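Local structure of parvulin 42 (Trypanosoma brucei brucei, 6GMP) at residues Glu5-His10 with Gly79-Glu85; Trp57-Phe62 with His116-Arg120; Val13-Arg19 with Glu110-Val115. The protein probably catalyses the cis-trans isomerisation of peptidyl-prolyl bonds through the PPIC-type (parvulin) domain that makes up this chain, one part of a longer protein. One frame throughout, in Å; residues are numbered along the deposited sequence. Where two conformers were deposited one is given.

Interaction 1: residues Glu5-His10 with Gly79-Glu85; sequences ERHFYH and GDLGMVE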
loop_
_atom_site.group_PDB
_atom_site.type_symbol
_atom_site.label_atom_id
_atom_site.label_comp_id
_atom_site.label_asym_id
_atom_site.label_seq_id
_atom_site.Cartn_x
_atom_site.Cartn_y
_atom_site.Cartn_z
ATOM N N GLU A 5 19.273 1.654 1.736
ATOM C CA GLU A 5 18.112 2.155 2.469
ATOM C C GLU A 5 17.303 3.141 1.630
ATOM O O GLU A 5 17.835 4.166 1.198
ATOM C CB GLU A 5 18.551 2.862 3.754
ATOM C CG GLU A 5 18.244 2.097 5.027
ATOM C CD GLU A 5 18.529 2.903 6.282
ATOM O OE1 GLU A 5 18.632 4.146 6.194
ATOM O OE2 GLU A 5 18.652 2.290 7.362
ATOM N N ARG A 6 16.028 2.831 1.413
ATOM C CA ARG A 6 15.113 3.760 0.757
ATOM C C ARG A 6 13.859 3.915 1.595
ATOM O O ARG A 6 13.452 3.003 2.315
ATOM C CB ARG A 6 14.767 3.295 -0.658
ATOM C CG ARG A 6 15.904 3.484 -1.635
ATOM C CD ARG A 6 15.593 2.917 -3.010
ATOM N NE ARG A 6 16.800 2.877 -3.830
ATOM C CZ ARG A 6 16.903 2.246 -4.992
ATOM N NH1 ARG A 6 15.872 1.588 -5.498
ATOM N NH2 ARG A 6 18.051 2.270 -5.650
ATOM N N HIS A 7 13.261 5.096 1.495
ATOM C CA HIS A 7 12.108 5.465 2.298
ATOM C C HIS A 7 10.824 5.210 1.518
ATOM O O HIS A 7 10.618 5.790 0.444
ATOM C CB HIS A 7 12.220 6.945 2.658
ATOM C CG HIS A 7 11.196 7.412 3.641
ATOM N ND1 HIS A 7 11.104 8.728 4.044
ATOM C CD2 HIS A 7 10.234 6.742 4.314
ATOM C CE1 HIS A 7 10.116 8.850 4.913
ATOM N NE2 HIS A 7 9.579 7.658 5.101
ATOM N N PHE A 8 9.970 4.342 2.059
ATOM C CA PHE A 8 8.707 4.002 1.425
ATOM C C PHE A 8 7.509 4.325 2.298
ATOM O O PHE A 8 7.610 4.348 3.529
ATOM C CB PHE A 8 8.664 2.514 1.074
ATOM C CG PHE A 8 9.745 2.081 0.135
ATOM C CD1 PHE A 8 9.659 2.330 -1.225
ATOM C CD2 PHE A 8 10.845 1.400 0.624
ATOM C CE1 PHE A 8 10.661 1.905 -2.083
ATOM C CE2 PHE A 8 11.854 0.977 -0.223
ATOM C CZ PHE A 8 11.764 1.232 -1.581
ATOM N N TYR A 9 6.385 4.572 1.626
ATOM C CA TYR A 9 5.058 4.526 2.229
ATOM C C TYR A 9 4.272 3.452 1.486
ATOM O O TYR A 9 4.637 3.072 0.375
ATOM C CB TYR A 9 4.306 5.847 2.041
ATOM C CG TYR A 9 4.661 6.963 2.987
ATOM C CD1 TYR A 9 5.959 7.443 3.086
ATOM C CD2 TYR A 9 3.677 7.557 3.778
ATOM C CE1 TYR A 9 6.268 8.476 3.948
ATOM C CE2 TYR A 9 3.981 8.585 4.643
ATOM C CZ TYR A 9 5.275 9.041 4.726
ATOM O OH TYR A 9 5.568 10.068 5.590
ATOM N N HIS A 10 3.183 2.969 2.073
ATOM C CA HIS A 10 2.289 2.106 1.299
ATOM C C HIS A 10 0.824 2.278 1.670
ATOM O O HIS A 10 0.486 2.818 2.726
ATOM C CB HIS A 10 2.724 0.624 1.325
ATOM C CG HIS A 10 2.332 -0.136 2.557
ATOM N ND1 HIS A 10 2.242 -1.509 2.569
ATOM C CD2 HIS A 10 2.022 0.271 3.811
ATOM C CE1 HIS A 10 1.888 -1.920 3.772
ATOM N NE2 HIS A 10 1.748 -0.862 4.547
ATOM N N GLY A 79 0.852 6.018 6.513
ATOM C CA GLY A 79 1.367 4.963 5.661
ATOM C C GLY A 79 2.879 4.867 5.598
ATOM O O GLY A 79 3.416 4.098 4.802
ATOM N N ASP A 80 3.555 5.632 6.440
ATOM C CA ASP A 80 5.008 5.645 6.487
ATOM C C ASP A 80 5.566 4.299 6.942
ATOM O O ASP A 80 5.223 3.807 8.021
ATOM C CB ASP A 80 5.444 6.748 7.454
ATOM C CG ASP A 80 6.929 7.072 7.379
ATOM O OD1 ASP A 80 7.658 6.517 6.529
ATOM O OD2 ASP A 80 7.353 7.922 8.186
ATOM N N LEU A 81 6.433 3.714 6.115
ATOM C CA LEU A 81 7.173 2.505 6.489
ATOM C C LEU A 81 8.608 2.802 6.913
ATOM O O LEU A 81 9.338 1.882 7.281
ATOM C CB LEU A 81 7.189 1.529 5.311
ATOM C CG LEU A 81 5.815 1.045 4.848
ATOM C CD1 LEU A 81 5.947 0.121 3.634
ATOM C CD2 LEU A 81 5.068 0.358 5.977
ATOM N N GLY A 82 9.017 4.067 6.858
ATOM C CA GLY A 82 10.372 4.454 7.207
ATOM C C GLY A 82 11.377 3.923 6.206
ATOM O O GLY A 82 11.035 3.589 5.066
ATOM N N MET A 83 12.626 3.832 6.645
ATOM C CA MET A 83 13.707 3.351 5.796
ATOM C C MET A 83 13.717 1.828 5.760
ATOM O O MET A 83 13.652 1.176 6.803
ATOM C CB MET A 83 15.053 3.831 6.330
ATOM C CG MET A 83 15.185 5.335 6.525
ATOM S SD MET A 83 14.904 6.336 5.049
ATOM C CE MET A 83 15.855 5.473 3.814
ATOM N N VAL A 84 13.826 1.270 4.559
ATOM C CA VAL A 84 13.813 -0.174 4.364
ATOM C C VAL A 84 15.016 -0.611 3.538
ATOM O O VAL A 84 15.252 -0.083 2.455
ATOM C CB VAL A 84 12.538 -0.614 3.628
ATOM C CG1 VAL A 84 12.543 -2.124 3.393
ATOM C CG2 VAL A 84 11.297 -0.179 4.403
ATOM N N GLU A 85 15.778 -1.575 4.050
ATOM C CA GLU A 85 16.863 -2.184 3.282
ATOM C C GLU A 85 16.308 -3.285 2.391
ATOM O O GLU A 85 15.384 -3.996 2.787
ATOM C CB GLU A 85 17.907 -2.787 4.226
ATOM C CG GLU A 85 18.812 -1.773 4.899
ATOM C CD GLU A 85 20.264 -1.940 4.500
ATOM O OE1 GLU A 85 20.827 -3.031 4.742
ATOM O OE2 GLU A 85 20.843 -0.984 3.940
#
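Arg6 and Val84, His7 and Met83, and Tyr9 and Asp80 pair across two antiparallel strands, an outer strand of the sheet (80-84) lying against the start of its neighbour, 6-13. The strand segments run at 158° to each other, and Arg6 N reaches Val84 O at 3.2 Å while Val84 N returns to Arg6 O at 2.9 Å. Register slips further on: only Phe8 lies between His7 and Tyr9, but both Leu81 and Gly82 lie between Asp80 and Met83. The extra residue makes a beta bulge, in which Leu81 N donates to Phe8 O at 2.9 Å. His10 N to Gly79 O, at 3.0 Å, ends the ladder.

In the parvulin fold these strands belong to the central four-stranded antiparallel sheet, flanked here by helix 59-69 beside Tyr9 and helix 91-97 beside Phe8. Asp80 OD1 is gripped twice. His7 NE2 donates to it at 2.7 Å, with the acceptor lying in the ring plane, and Gly82 N comes from the opposite face of the carboxylate at 2.8 Å, closing an Asx turn across the bulge. With CG turned anti to the backbone N (chi1 -172°), the His7 ring is brought over toward strand 80-84, where NE2 meets this carboxylate. The same carboxylate is nearly parallel (6°) to the Tyr9 ring, whose centroid lies 3.5 Å beneath Asp80 CA. Met83, bent at chi2 and chi3, folds its sulfur back so that SD stands 3.6 Å from His7 CB. At the far end Leu81 CD1 sits over one face of the His10 imidazole, toward its rim, while His10 ND1 is hydrogen-bonded to His116 ND1, probably the counterpart of the paired histidines of the parvulin family.

Interaction 2: residues Trp57-Phe62 with His116-Arg120; sequences WSLDEF and HLIYR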
loop_
_atom_site.group_PDB
_atom_site.type_symbol
_atom_site.label_atom_id
_atom_site.label_comp_id
_atom_site.label_asym_id
_atom_site.label_seq_id
_atom_site.Cartn_x
_atom_site.Cartn_y
_atom_site.Cartn_z
ATOM N N TRP A 57 4.030 11.245 -7.782
ATOM C CA TRP A 57 3.073 11.797 -6.841
ATOM C C TRP A 57 3.824 12.550 -5.766
ATOM O O TRP A 57 4.935 12.168 -5.387
ATOM C CB TRP A 57 2.269 10.709 -6.151
ATOM C CG TRP A 57 1.430 9.788 -6.994
ATOM C CD1 TRP A 57 1.687 9.317 -8.259
ATOM C CD2 TRP A 57 0.198 9.212 -6.594
ATOM N NE1 TRP A 57 0.675 8.465 -8.654
ATOM C CE2 TRP A 57 -0.251 8.384 -7.646
ATOM C CE3 TRP A 57 -0.560 9.291 -5.425
ATOM C CZ2 TRP A 57 -1.438 7.662 -7.569
ATOM C CZ3 TRP A 57 -1.734 8.578 -5.349
ATOM C CH2 TRP A 57 -2.164 7.772 -6.417
ATOM N N SER A 58 3.216 13.603 -5.240
ATOM C CA SER A 58 3.748 14.231 -4.048
ATOM C C SER A 58 3.408 13.351 -2.851
ATOM O O SER A 58 2.544 12.474 -2.931
ATOM C CB SER A 58 3.134 15.608 -3.847
ATOM O OG SER A 58 1.759 15.478 -3.520
ATOM N N LEU A 59 4.077 13.589 -1.730
ATOM C CA LEU A 59 3.763 12.851 -0.516
ATOM C C LEU A 59 2.313 13.091 -0.116
ATOM O O LEU A 59 1.612 12.148 0.205
ATOM C CB LEU A 59 4.706 13.232 0.627
ATOM C CG LEU A 59 4.419 12.511 1.947
ATOM C CD1 LEU A 59 4.451 10.996 1.793
ATOM C CD2 LEU A 59 5.424 12.941 2.997
ATOM N N ASP A 60 1.868 14.345 -0.166
ATOM C CA ASP A 60 0.495 14.678 0.199
ATOM C C ASP A 60 -0.496 13.907 -0.670
ATOM O O ASP A 60 -1.493 13.384 -0.177
ATOM C CB ASP A 60 0.251 16.185 0.074
ATOM C CG ASP A 60 1.051 16.994 1.084
ATOM O OD1 ASP A 60 1.404 16.447 2.148
ATOM O OD2 ASP A 60 1.324 18.183 0.816
ATOM N N GLU A 61 -0.225 13.823 -1.968
ATOM C CA GLU A 61 -1.093 13.051 -2.861
ATOM C C GLU A 61 -1.183 11.569 -2.482
ATOM O O GLU A 61 -2.260 10.957 -2.500
ATOM C CB GLU A 61 -0.622 13.189 -4.303
ATOM C CG GLU A 61 -1.014 14.525 -4.930
ATOM C CD GLU A 61 -0.280 14.838 -6.224
ATOM O OE1 GLU A 61 0.694 14.127 -6.554
ATOM O OE2 GLU A 61 -0.673 15.809 -6.916
ATOM N N PHE A 62 -0.058 10.968 -2.129
ATOM C CA PHE A 62 -0.107 9.577 -1.747
ATOM C C PHE A 62 -0.806 9.355 -0.401
ATOM O O PHE A 62 -1.567 8.400 -0.232
ATOM C CB PHE A 62 1.291 8.961 -1.704
ATOM C CG PHE A 62 1.257 7.461 -1.610
ATOM C CD1 PHE A 62 0.862 6.708 -2.708
ATOM C CD2 PHE A 62 1.541 6.805 -0.423
ATOM C CE1 PHE A 62 0.783 5.336 -2.639
ATOM C CE2 PHE A 62 1.461 5.421 -0.347
ATOM C CZ PHE A 62 1.092 4.687 -1.465
ATOM N N HIS A 116 -0.769 -4.234 -2.088
ATOM C CA HIS A 116 -0.096 -2.972 -1.778
ATOM C C HIS A 116 -0.000 -2.028 -2.965
ATOM O O HIS A 116 0.162 -2.468 -4.100
ATOM C CB HIS A 116 1.351 -3.220 -1.341
ATOM C CG HIS A 116 1.525 -4.249 -0.272
ATOM N ND1 HIS A 116 1.989 -3.935 0.984
ATOM C CD2 HIS A 116 1.389 -5.596 -0.295
ATOM C CE1 HIS A 116 2.091 -5.037 1.704
ATOM N NE2 HIS A 116 1.742 -6.063 0.949
ATOM N N LEU A 117 -0.044 -0.730 -2.676
ATOM C CA LEU A 117 0.519 0.275 -3.571
ATOM C C LEU A 117 1.697 0.825 -2.806
ATOM O O LEU A 117 1.536 1.243 -1.666
ATOM C CB LEU A 117 -0.475 1.406 -3.841
ATOM C CG LEU A 117 -1.796 1.017 -4.513
ATOM C CD1 LEU A 117 -2.678 2.254 -4.699
ATOM C CD2 LEU A 117 -1.610 0.325 -5.831
ATOM N N ILE A 118 2.875 0.811 -3.423
ATOM C CA ILE A 118 4.100 1.252 -2.769
ATOM C C ILE A 118 4.563 2.570 -3.366
ATOM O O ILE A 118 4.578 2.728 -4.578
ATOM C CB ILE A 118 5.225 0.194 -2.895
ATOM C CG1 ILE A 118 4.737 -1.138 -2.334
ATOM C CG2 ILE A 118 6.462 0.647 -2.143
ATOM C CD1 ILE A 118 5.639 -2.288 -2.613
ATOM N N TYR A 119 4.938 3.501 -2.494
ATOM C CA TYR A 119 5.394 4.822 -2.890
ATOM C C TYR A 119 6.818 5.048 -2.394
ATOM O O TYR A 119 7.116 4.837 -1.219
ATOM C CB TYR A 119 4.462 5.880 -2.297
ATOM C CG TYR A 119 4.891 7.310 -2.511
ATOM C CD1 TYR A 119 4.925 7.874 -3.781
ATOM C CD2 TYR A 119 5.216 8.122 -1.432
ATOM C CE1 TYR A 119 5.293 9.185 -3.968
ATOM C CE2 TYR A 119 5.583 9.437 -1.609
ATOM C CZ TYR A 119 5.618 9.970 -2.883
ATOM O OH TYR A 119 5.984 11.281 -3.059
ATOM N N ARG A 120 7.691 5.482 -3.289
ATOM C CA ARG A 120 9.040 5.863 -2.893
ATOM C C ARG A 120 9.099 7.367 -2.639
ATOM O O ARG A 120 8.879 8.181 -3.552
ATOM C CB ARG A 120 10.058 5.477 -3.964
ATOM C CG ARG A 120 11.471 5.816 -3.552
ATOM C CD ARG A 120 12.473 5.374 -4.577
ATOM N NE ARG A 120 13.789 5.916 -4.271
ATOM C CZ ARG A 120 14.853 5.787 -5.052
ATOM N NH1 ARG A 120 14.772 5.120 -6.199
ATOM N NH2 ARG A 120 15.998 6.323 -4.673
#
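Phe62 and Tyr119 slide past each other where the first turn of helix 59-69 packs on strand 114-120, one of the helix-on-sheet layers of the parvulin fold. The helix begins with a capping box: Glu61 N donates to Ser58 OG at 3.0 Å, and Ser58 N donates to Glu61 OE1 at 2.9 Å.

The dense part is aromatic and buried. The two ring planes are only 16° apart, but they are slid so far along each other that the rings barely overlap. What replaces ring-on-ring stacking is a reciprocal pair of CH-pi contacts. Tyr119 CB stands 3.4 Å above the Phe62 centroid, almost on the ring normal, and Phe62 CB lies 4.1 Å from the Tyr119 centroid, nearer the rim. The anti chi1 of Tyr119 (174°) sends its ring off the strand toward the start of the helix, alongside Phe62, which runs in the opposite direction. At its edge the Phe62 ring meets Leu117 O through CZ, and its CE1 approaches the Leu117 side chain, which also packs on helix 37-49. Tyr9, of the neighbouring strand, touches both Leu59 and Phe62.

Packing is thinner toward the helix start, where Leu59 and Ser58 are partly exposed. There the Leu59 side chain crosses that of Tyr119 at about a right angle, Leu59 CD1 lying 3.9 Å from Tyr119 CE2, while Trp57 CB lies 4.0 Å from Tyr119 CE1. Between them the phenol reaches the helix start, and Tyr119 OH donates to Trp57 O at 2.7 Å, approaching from 38° above the carbonyl plane.

Interaction 3: residues Val13-Arg19 with Glu110-Val115; sequences VKHKDVR and ETELGV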
loop_
_atom_site.group_PDB
_atom_site.type_symbol
_atom_site.label_atom_id
_atom_site.label_comp_id
_atom_site.label_asym_id
_atom_site.label_seq_id
_atom_site.Cartn_x
_atom_site.Cartn_y
_atom_site.Cartn_z
ATOM N N VAL A 13 -4.540 -2.904 0.909
ATOM C CA VAL A 13 -5.917 -3.337 0.752
ATOM C C VAL A 13 -5.940 -4.824 1.076
ATOM O O VAL A 13 -5.330 -5.631 0.381
ATOM C CB VAL A 13 -6.419 -3.070 -0.684
ATOM C CG1 VAL A 13 -7.842 -3.564 -0.863
ATOM C CG2 VAL A 13 -6.338 -1.580 -0.997
ATOM N N LYS A 14 -6.637 -5.188 2.140
ATOM C CA LYS A 14 -6.671 -6.566 2.601
ATOM C C LYS A 14 -7.754 -7.336 1.878
ATOM O O LYS A 14 -8.579 -6.774 1.151
ATOM C CB LYS A 14 -6.887 -6.599 4.116
ATOM C CG LYS A 14 -5.714 -6.051 4.886
ATOM C CD LYS A 14 -5.889 -6.220 6.384
ATOM C CE LYS A 14 -4.694 -5.669 7.125
ATOM N NZ LYS A 14 -4.628 -6.195 8.518
ATOM N N HIS A 15 -7.780 -8.642 2.087
ATOM C CA HIS A 15 -8.880 -9.466 1.628
ATOM C C HIS A 15 -9.088 -10.591 2.643
ATOM O O HIS A 15 -8.263 -10.757 3.564
ATOM C CB HIS A 15 -8.642 -10.011 0.219
ATOM C CG HIS A 15 -7.358 -10.760 0.063
ATOM N ND1 HIS A 15 -7.183 -12.036 0.549
ATOM C CD2 HIS A 15 -6.198 -10.418 -0.541
ATOM C CE1 HIS A 15 -5.966 -12.454 0.242
ATOM N NE2 HIS A 15 -5.347 -11.488 -0.410
ATOM N N LYS A 16 -10.162 -11.356 2.467
ATOM C CA LYS A 16 -10.580 -12.339 3.461
ATOM C C LYS A 16 -9.558 -13.437 3.721
ATOM O O LYS A 16 -9.596 -14.081 4.766
ATOM C CB LYS A 16 -11.893 -12.989 3.022
ATOM C CG LYS A 16 -11.752 -13.912 1.820
ATOM C CD LYS A 16 -13.092 -14.431 1.312
ATOM C CE LYS A 16 -12.929 -15.592 0.319
ATOM N NZ LYS A 16 -12.268 -16.813 0.901
ATOM N N ASP A 17 -8.664 -13.668 2.772
ATOM C CA ASP A 17 -7.719 -14.776 2.872
ATOM C C ASP A 17 -6.367 -14.408 3.489
ATOM O O ASP A 17 -5.504 -15.278 3.610
ATOM C CB ASP A 17 -7.506 -15.430 1.505
ATOM C CG ASP A 17 -8.731 -16.183 1.018
ATOM O OD1 ASP A 17 -9.581 -16.554 1.852
ATOM O OD2 ASP A 17 -8.826 -16.416 -0.204
ATOM N N VAL A 18 -6.175 -13.159 3.908
ATOM C CA VAL A 18 -4.924 -12.804 4.588
ATOM C C VAL A 18 -4.968 -13.346 6.026
ATOM O O VAL A 18 -6.029 -13.709 6.532
ATOM C CB VAL A 18 -4.625 -11.283 4.564
ATOM C CG1 VAL A 18 -4.676 -10.729 3.140
ATOM C CG2 VAL A 18 -5.566 -10.519 5.483
ATOM N N ARG A 19 -3.820 -13.415 6.676
ATOM C CA ARG A 19 -3.763 -14.026 8.001
ATOM C C ARG A 19 -4.533 -13.229 9.061
ATOM O O ARG A 19 -5.132 -13.815 9.969
ATOM C CB ARG A 19 -2.309 -14.265 8.431
ATOM C CG ARG A 19 -1.359 -13.104 8.163
ATOM C CD ARG A 19 0.072 -13.492 8.460
ATOM N NE ARG A 19 0.706 -14.178 7.336
ATOM C CZ ARG A 19 1.537 -15.211 7.447
ATOM N NH1 ARG A 19 1.840 -15.714 8.636
ATOM N NH2 ARG A 19 2.062 -15.750 6.357
ATOM N N GLU A 110 1.092 -7.860 -4.625
ATOM C CA GLU A 110 0.460 -8.692 -3.633
ATOM C C GLU A 110 1.483 -9.393 -2.751
ATOM O O GLU A 110 2.539 -9.839 -3.219
ATOM C CB GLU A 110 -0.406 -9.718 -4.341
ATOM C CG GLU A 110 -1.244 -10.532 -3.416
ATOM C CD GLU A 110 -2.049 -11.558 -4.164
ATOM O OE1 GLU A 110 -1.838 -11.689 -5.391
ATOM O OE2 GLU A 110 -2.875 -12.229 -3.522
ATOM N N THR A 111 1.157 -9.483 -1.468
ATOM C CA THR A 111 1.899 -10.316 -0.539
ATOM C C THR A 111 0.903 -11.018 0.376
ATOM O O THR A 111 -0.307 -10.905 0.179
ATOM C CB THR A 111 2.847 -9.496 0.327
ATOM O OG1 THR A 111 2.087 -8.726 1.262
ATOM C CG2 THR A 111 3.703 -8.573 -0.529
ATOM N N GLU A 112 1.407 -11.718 1.386
ATOM C CA GLU A 112 0.551 -12.389 2.353
ATOM C C GLU A 112 -0.330 -11.401 3.108
ATOM O O GLU A 112 -1.367 -11.789 3.659
ATOM C CB GLU A 112 1.404 -13.168 3.355
ATOM C CG GLU A 112 2.038 -14.422 2.784
ATOM C CD GLU A 112 1.028 -15.529 2.558
ATOM O OE1 GLU A 112 0.789 -16.311 3.504
ATOM O OE2 GLU A 112 0.471 -15.620 1.441
ATOM N N LEU A 113 0.101 -10.145 3.154
ATOM C CA LEU A 113 -0.597 -9.106 3.908
ATOM C C LEU A 113 -1.818 -8.560 3.187
ATOM O O LEU A 113 -2.712 -8.003 3.822
ATOM C CB LEU A 113 0.346 -7.944 4.208
ATOM C CG LEU A 113 1.573 -8.280 5.053
ATOM C CD1 LEU A 113 2.452 -7.052 5.148
ATOM C CD2 LEU A 113 1.166 -8.770 6.423
ATOM N N GLY A 114 -1.831 -8.694 1.864
ATOM C CA GLY A 114 -2.859 -8.087 1.034
ATOM C C GLY A 114 -2.267 -7.503 -0.233
ATOM O O GLY A 114 -1.205 -7.932 -0.694
ATOM N N VAL A 115 -2.962 -6.524 -0.792
ATOM C CA VAL A 115 -2.535 -5.892 -2.022
ATOM C C VAL A 115 -2.015 -4.494 -1.704
ATOM O O VAL A 115 -2.726 -3.682 -1.105
ATOM C CB VAL A 115 -3.699 -5.829 -3.034
ATOM C CG1 VAL A 115 -3.232 -5.232 -4.353
ATOM C CG2 VAL A 115 -4.283 -7.226 -3.248
#
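Val13 and Val115 form an antiparallel hydrogen-bonded pair, the last rung between strands 6-13 and 114-120: Val13 N meets Val115 O at 2.8 Å, and Val115 N meets Val13 O at 2.8 Å. Beyond this rung lie two type I turns, His15 to Val18, which follows Val13, and Thr111 to Gly114, which precedes Val115 and links strands 109-111 and 114-120. In that second turn Leu113 N donates to Thr111 OG1 at 3.1 Å, an ST turn within the beta turn. Gly114 has no side chain, and its CA can lie close to Val13 O and Lys14 CA, in a place where a CB would run into Val13 O.

Residues 110-115 are the tip of the hairpin formed by 109-111 and 114-120 at the edge of the parvulin sheet, and the loop after strand 6-13 lies along it. Val18 points its side chain at the turn: CB is 3.4 Å from Glu112 O, and CG1 is 3.4 Å from Leu113 O. Val18 CG1 also stands 3.6 Å above the centre of the His15 ring, whose ND1 accepts from Asp17 N at 3.1 Å. NE2 of His15 comes near Glu110 OE2 but not within bonding distance; that oxygen forms a salt bridge with Arg37.

Lys14 turns away from the hairpin, and its NZ bonds to Ser22 O and Arg20 O. On the exposed rim a bend at chi3 (84°) brings Arg19 back to Glu112. Arg19 NH2 reaches Glu112 OE1 at 3.2 Å, a salt bridge whose hydrogen bond is weak, its N-H...O angle bent to 133° and the guanidinium and carboxylate planes 80° apart.

How the interactions relate
From the N terminus, residues 5-10 open interaction 1, 13-19 open interaction 3 and 57-62 open interaction 2. Each then waits for a partner late in the chain: 79-85 closes interaction 1, 110-115 closes interaction 3, and 116-120 closes interaction 2. The segments alternate, so every pair of interactions crosses and none nests. Interactions 1 and 3 join strand 6-13 to its neighbours on its two sides, 80-84 and 114-120, while interaction 2 adds helix 59-69. Interactions 1 and 2 meet at His10 with His116 and at Tyr9 with Tyr119; His116 NE2 bonded to Thr111 OG1 connects interaction 2 to the hairpin of interaction 3.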